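Local atomic coordinates of uncharacterized protein VPA0106 (Vibrio parahaemolyticus, PDB entry 3U07), a protein that is of unknown function but combines a DUF1254 and a DUF1214 region and carries a signal sequence consistent with export from the cytoplasm. Residues 25-30 against 259-264. The protein carries 2 engineered substitutions. Numbering follows the deposited sequence.
Sequences TNVDLA and AKVGEK
The methyl group of Ala-30 lies over the bare backbone of Gly-262, with CB of Ala-30 3.9 Å from CA of Gly-262, a close helix-helix packing built on small residues. The first turn of helix 26-52 here meets the middle of helix 253-273, two helices brought together from distant parts of the chain. The principle illustrated is that a glycine facing an alanine lets two helix backbones come near: CA of Ala-30 and CA of Gly-262 are 4.4 Å apart. With no side chain on Gly-262, its CA faces the carbonyl oxygen of Ala-30 directly.

Beside this backbone meeting point, Val-27 and Val-261 touch through a single branch each, CG1 of Val-27 standing 3.9 Å from CG1 of Val-261. The two side chains cross at about a right angle. In both valines the touching methyl is set anti to the backbone N (chi1 170° in Val-27, 174° in Val-261), which carries each across to its partner. This valine pair is partly exposed, whereas Ala-30 and Gly-262 are buried. Around them, Ala-30 also rests on Leu-258 and Ile-242, and Val-27 on Lys-265; on helix 253-273, the carbonyl oxygen of Ala-259 accepts a hydrogen bond from NE1 of Trp-215. No conventional hydrogen bond joins the two segments, but CA of Gly-262 makes a CA-H...O contact with O of Ala-30 at 3.5 Å, bent to 133° at the hydrogen.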
loop_
_atom_site.group_PDB
_atom_site.type_symbol
_atom_site.label_atom_id
_atom_site.label_comp_id
_atom_site.label_asym_id
_atom_site.label_seq_id
_atom_site.Cartn_x
_atom_site.Cartn_y
_atom_site.Cartn_z
ATOM N N THR A 25 6.737 -33.591 6.246
ATOM C CA THR A 25 8.199 -33.764 6.521
ATOM C C THR A 25 8.989 -32.790 5.647
ATOM O O THR A 25 9.260 -31.653 6.051
ATOM C CB THR A 25 8.610 -35.192 6.221
ATOM N N ASN A 26 9.387 -33.241 4.461
ATOM C CA ASN A 26 10.089 -32.357 3.548
ATOM C C ASN A 26 8.993 -31.627 2.787
ATOM O O ASN A 26 9.221 -30.560 2.219
ATOM C CB ASN A 26 10.989 -33.135 2.589
ATOM C CG ASN A 26 12.368 -33.384 3.166
ATOM O OD1 ASN A 26 12.753 -32.783 4.172
ATOM N ND2 ASN A 26 13.127 -34.265 2.525
ATOM N N VAL A 27 7.798 -32.217 2.788
ATOM C CA VAL A 27 6.634 -31.623 2.135
ATOM C C VAL A 27 6.178 -30.452 3.006
ATOM O O VAL A 27 5.747 -29.412 2.497
ATOM C CB VAL A 27 5.483 -32.645 2.000
ATOM C CG1 VAL A 27 4.204 -31.946 1.558
ATOM C CG2 VAL A 27 5.868 -33.713 0.989
ATOM N N ASP A 28 6.272 -30.631 4.323
ATOM C CA ASP A 28 5.903 -29.578 5.262
ATOM C C ASP A 28 6.878 -28.408 5.102
ATOM O O ASP A 28 6.473 -27.246 5.058
ATOM C CB ASP A 28 5.966 -30.089 6.708
ATOM C CG ASP A 28 4.872 -31.092 7.027
ATOM O OD1 ASP A 28 3.877 -31.148 6.272
ATOM O OD2 ASP A 28 5.001 -31.814 8.042
ATOM N N LEU A 29 8.165 -28.726 5.010
ATOM C CA LEU A 29 9.185 -27.695 4.864
ATOM C C LEU A 29 8.980 -26.954 3.551
ATOM O O LEU A 29 9.050 -25.725 3.507
ATOM C CB LEU A 29 10.585 -28.317 4.913
ATOM C CG LEU A 29 11.751 -27.346 5.117
ATOM C CD1 LEU A 29 11.487 -26.477 6.339
ATOM C CD2 LEU A 29 13.047 -28.125 5.291
ATOM N N ALA A 30 8.708 -27.705 2.486
ATOM C CA ALA A 30 8.487 -27.110 1.169
ATOM C C ALA A 30 7.310 -26.133 1.196
ATOM O O ALA A 30 7.355 -25.083 0.555
ATOM C CB ALA A 30 8.243 -28.205 0.131
ATOM N N ALA A 259 9.520 -27.868 -4.684
ATOM C CA ALA A 259 9.057 -26.525 -5.020
ATOM C C ALA A 259 7.634 -26.560 -5.587
ATOM O O ALA A 259 6.811 -25.699 -5.249
ATOM C CB ALA A 259 9.983 -25.910 -6.027
ATOM N N LYS A 260 7.351 -27.528 -6.459
ATOM C CA LYS A 260 6.018 -27.660 -7.050
ATOM C C LYS A 260 5.011 -28.047 -5.954
ATOM O O LYS A 260 3.938 -27.453 -5.849
ATOM C CB LYS A 260 6.055 -28.729 -8.143
ATOM C CG LYS A 260 4.705 -29.082 -8.721
ATOM C CD LYS A 260 4.691 -28.922 -10.232
ATOM C CE LYS A 260 3.376 -29.432 -10.796
ATOM N NZ LYS A 260 2.874 -30.608 -10.016
ATOM N N VAL A 261 5.350 -29.031 -5.131
ATOM C CA VAL A 261 4.443 -29.441 -4.073
ATOM C C VAL A 261 4.259 -28.300 -3.068
ATOM O O VAL A 261 3.144 -28.047 -2.606
ATOM C CB VAL A 261 5.008 -30.655 -3.359
ATOM C CG1 VAL A 261 4.159 -30.987 -2.187
ATOM C CG2 VAL A 261 5.054 -31.835 -4.317
ATOM N N GLY A 262 5.351 -27.609 -2.737
ATOM C CA GLY A 262 5.259 -26.518 -1.784
ATOM C C GLY A 262 4.357 -25.391 -2.240
ATOM O O GLY A 262 3.613 -24.823 -1.441
ATOM N N GLU A 263 4.419 -25.053 -3.520
ATOM C CA GLU A 263 3.579 -23.982 -4.036
ATOM C C GLU A 263 2.111 -24.392 -3.970
ATOM O O GLU A 263 1.253 -23.596 -3.589
ATOM C CB GLU A 263 3.951 -23.655 -5.486
ATOM C CG GLU A 263 3.127 -22.533 -6.084
ATOM C CD GLU A 263 3.586 -22.130 -7.472
ATOM O OE1 GLU A 263 4.517 -22.769 -8.010
ATOM O OE2 GLU A 263 3.008 -21.170 -8.024
ATOM N N LYS A 264 1.825 -25.638 -4.333
ATOM C CA LYS A 264 0.448 -26.121 -4.323
ATOM C C LYS A 264 -0.156 -26.087 -2.922
ATOM O O LYS A 264 -1.190 -25.460 -2.713
ATOM C CB LYS A 264 0.367 -27.541 -4.886
ATOM C CG LYS A 264 -0.862 -27.774 -5.753
ATOM C CD LYS A 264 -1.375 -29.195 -5.622
ATOM C CE LYS A 264 -2.362 -29.552 -6.733
ATOM N NZ LYS A 264 -3.569 -28.679 -6.782
#